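Local structure of beta-glucosidase (5M6G) at residues L431-K436 and S476-D481. The protein probably hydrolyses terminal, non-reducing beta-D-glucosyl residues with release of beta-D-glucose, as a member of glycosyl hydrolase family 3. Residues are numbered along the deposited sequence; the frame is centred on the assembly and turned at random.
Sequences LFVAGK and SEVTYD
L431 and V433 reach across in a parallel beta ladder: L431 N gives to E477 O, T479 N to L431 O, V433 N to T479 O (2.8 Å) and D481 N to V433 O (3.0 Å). F432 leaves its strand on the face it shares with T479; with CG anti to the backbone N (chi1 -157°), the ring swings over the neighbouring strand. CB stays 4.2 Å from T479 O, which sits over one ring face near CG and CD1; CD2 meets T479 CB at 3.8 Å, CE2 packs on T479 CG2 at 3.6 Å, CE1 faces D481 N at 4.0 Å, and the far CZ reaches D481 CB at 3.8 Å. Cutting the ring back to an alanine is likely to leave T479 CG2 and D481 CB without their apolar neighbour and open a gap beside Y491, whose ring meets F432 edge-to-face. On the other face, V433 CG2 touches V478 CG1, while Y480 OH shares a water with G435 O. Backbone bonds thus set the register of strand 478-480 at the edge of the mixed sheet; F432 packs on its T479 side, V433 and helix 465-472 of the beta-alpha-beta crossover on its V478 and Y480 side.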
ATOM      1  N   LEU A 431      25.287  15.998 -20.584  1.00 17.49           N
ATOM      2  CA  LEU A 431      23.854  15.801 -20.414  1.00 19.98           C
ATOM      3  C   LEU A 431      23.303  16.875 -19.491  1.00 15.01           C
ATOM      4  O   LEU A 431      23.998  17.357 -18.591  1.00 14.38           O
ATOM      5  CB  LEU A 431      23.535  14.415 -19.836  1.00 15.51           C
ATOM      6  CG  LEU A 431      23.748  13.254 -20.801  1.00 21.65           C
ATOM      7  CD1 LEU A 431      23.628  11.935 -20.062  1.00 21.73           C
ATOM      8  CD2 LEU A 431      22.728  13.322 -21.937  1.00 24.49           C
ATOM      9  N   PHE A 432      22.059  17.269 -19.729  1.00 12.87           N
ATOM     10  CA  PHE A 432      21.372  18.175 -18.821  1.00 13.73           C
ATOM     11  C   PHE A 432      20.210  17.457 -18.146  1.00 14.01           C
ATOM     12  O   PHE A 432      19.456  16.726 -18.798  1.00 11.42           O
ATOM     13  CB  PHE A 432      20.847  19.428 -19.531  1.00 14.46           C
ATOM     14  CG  PHE A 432      20.645  20.587 -18.596  1.00 17.92           C
ATOM     15  CD1 PHE A 432      19.487  20.693 -17.827  1.00 16.49           C
ATOM     16  CD2 PHE A 432      21.645  21.540 -18.435  1.00 13.32           C
ATOM     17  CE1 PHE A 432      19.318  21.750 -16.946  1.00 16.18           C
ATOM     18  CE2 PHE A 432      21.478  22.598 -17.560  1.00 14.44           C
ATOM     19  CZ  PHE A 432      20.315  22.703 -16.809  1.00 19.39           C
ATOM     20  N   VAL A 433      20.069  17.668 -16.841  1.00 11.78           N
ATOM     21  CA  VAL A 433      18.957  17.112 -16.080  1.00 14.66           C
ATOM     22  C   VAL A 433      18.255  18.245 -15.346  1.00 15.26           C
ATOM     23  O   VAL A 433      18.906  19.136 -14.788  1.00 16.22           O
ATOM     24  CB  VAL A 433      19.421  16.006 -15.107  1.00 12.18           C
ATOM     25  CG1 VAL A 433      18.216  15.415 -14.329  1.00 11.72           C
ATOM     26  CG2 VAL A 433      20.142  14.911 -15.883  1.00 15.43           C
ATOM     27  N   ALA A 434      16.920  18.214 -15.364  1.00 13.93           N
ATOM     28  CA  ALA A 434      16.095  19.207 -14.697  1.00 12.19           C
ATOM     29  C   ALA A 434      14.847  18.522 -14.162  1.00 12.98           C
ATOM     30  O   ALA A 434      14.596  17.346 -14.432  1.00 13.79           O
ATOM     31  CB  ALA A 434      15.704  20.347 -15.644  1.00 11.09           C
ATOM     32  N   GLY A 435      14.061  19.276 -13.415  1.00 12.87           N
ATOM     33  CA  GLY A 435      12.785  18.784 -12.910  1.00 11.31           C
ATOM     34  C   GLY A 435      12.777  18.642 -11.395  1.00 13.02           C
ATOM     35  O   GLY A 435      13.772  18.235 -10.782  1.00 12.47           O
ATOM     36  N   LYS A 436      11.629  18.959 -10.780  1.00 15.49           N
ATOM     37  CA  LYS A 436      11.527  18.860  -9.321  1.00 15.82           C
ATOM     38  C   LYS A 436      11.547  17.421  -8.820  1.00 14.52           C
ATOM     39  O   LYS A 436      11.707  17.202  -7.615  1.00 14.05           O
ATOM     40  CB  LYS A 436      10.261  19.565  -8.827  1.00 16.74           C
ATOM     41  CG  LYS A 436       8.956  18.852  -9.164  1.00 16.65           C
ATOM     42  CD  LYS A 436       7.776  19.476  -8.397  1.00 16.48           C
ATOM     43  CE  LYS A 436       6.443  18.829  -8.766  1.00 15.74           C
ATOM     44  NZ  LYS A 436       5.928  19.190 -10.130  1.00 13.79           N
ATOM     45  N   SER A 476      30.384  11.007 -18.577  1.00 15.90           N
ATOM     46  CA  SER A 476      29.785  12.233 -19.080  1.00 14.75           C
ATOM     47  C   SER A 476      29.692  13.273 -17.976  1.00 14.80           C
ATOM     48  O   SER A 476      29.424  12.942 -16.815  1.00 14.44           O
ATOM     49  CB  SER A 476      28.373  11.984 -19.645  1.00 14.77           C
ATOM     50  OG  SER A 476      28.398  11.166 -20.804  1.00 19.74           O
ATOM     51  N   GLU A 477      29.905  14.528 -18.355  1.00 17.17           N
ATOM     52  CA  GLU A 477      29.487  15.648 -17.525  1.00 13.13           C
ATOM     53  C   GLU A 477      27.964  15.690 -17.481  1.00 17.88           C
ATOM     54  O   GLU A 477      27.298  15.553 -18.515  1.00 16.80           O
ATOM     55  CB  GLU A 477      30.034  16.952 -18.092  1.00 18.56           C
ATOM     56  CG  GLU A 477      29.522  18.207 -17.427  1.00 11.71           C
ATOM     57  CD  GLU A 477      30.135  19.461 -18.031  1.00 21.93           C
ATOM     58  OE1 GLU A 477      30.913  19.332 -18.998  1.00 19.32           O
ATOM     59  OE2 GLU A 477      29.849  20.571 -17.536  1.00 17.13           O
ATOM     60  N   VAL A 478      27.407  15.866 -16.286  1.00 11.00           N
ATOM     61  CA  VAL A 478      25.956  15.895 -16.104  1.00 13.27           C
ATOM     62  C   VAL A 478      25.636  17.151 -15.313  1.00 15.42           C
ATOM     63  O   VAL A 478      25.994  17.251 -14.130  1.00 20.84           O
ATOM     64  CB  VAL A 478      25.424  14.644 -15.383  1.00 14.03           C
ATOM     65  CG1 VAL A 478      23.900  14.736 -15.211  1.00 16.09           C
ATOM     66  CG2 VAL A 478      25.810  13.386 -16.143  1.00 15.26           C
ATOM     67  N   THR A 479      24.980  18.104 -15.960  1.00 11.99           N
ATOM     68  CA  THR A 479      24.589  19.361 -15.342  1.00 13.08           C
ATOM     69  C   THR A 479      23.154  19.235 -14.855  1.00 14.54           C
ATOM     70  O   THR A 479      22.280  18.793 -15.607  1.00 16.03           O
ATOM     71  CB  THR A 479      24.688  20.521 -16.339  1.00 16.73           C
ATOM     72  OG1 THR A 479      25.985  20.537 -16.955  1.00 18.37           O
ATOM     73  CG2 THR A 479      24.427  21.848 -15.647  1.00 17.68           C
ATOM     74  N   TYR A 480      22.906  19.630 -13.611  1.00 16.29           N
ATOM     75  CA  TYR A 480      21.566  19.568 -13.043  1.00 14.64           C
ATOM     76  C   TYR A 480      21.137  20.946 -12.573  1.00 12.93           C
ATOM     77  O   TYR A 480      21.883  21.621 -11.856  1.00 16.31           O
ATOM     78  CB  TYR A 480      21.483  18.584 -11.873  1.00 18.45           C
ATOM     79  CG  TYR A 480      20.213  18.771 -11.072  1.00 15.51           C
ATOM     80  CD1 TYR A 480      18.981  18.387 -11.592  1.00 17.03           C
ATOM     81  CD2 TYR A 480      20.242  19.349  -9.810  1.00 19.66           C
ATOM     82  CE1 TYR A 480      17.809  18.567 -10.871  1.00 20.07           C
ATOM     83  CE2 TYR A 480      19.083  19.524  -9.075  1.00 22.65           C
ATOM     84  CZ  TYR A 480      17.871  19.134  -9.609  1.00 26.41           C
ATOM     85  OH  TYR A 480      16.717  19.320  -8.887  1.00 28.56           O
ATOM     86  N   ASP A 481      19.939  21.359 -12.979  1.00 14.56           N
ATOM     87  CA  ASP A 481      19.286  22.526 -12.399  1.00 21.54           C
ATOM     88  C   ASP A 481      17.793  22.256 -12.317  1.00 20.65           C
ATOM     89  O   ASP A 481      17.172  21.899 -13.325  1.00 14.40           O
ATOM     90  CB  ASP A 481      19.533  23.793 -13.222  1.00 17.38           C
ATOM     91  CG  ASP A 481      18.990  25.039 -12.541  1.00 17.64           C
ATOM     92  OD1 ASP A 481      17.794  25.352 -12.708  1.00 20.36           O
ATOM     93  OD2 ASP A 481      19.764  25.705 -11.825  1.00 27.51           O
TER
HETATM   94  O   HOH W   1      14.839  17.539  -7.948  1.00 25.18           O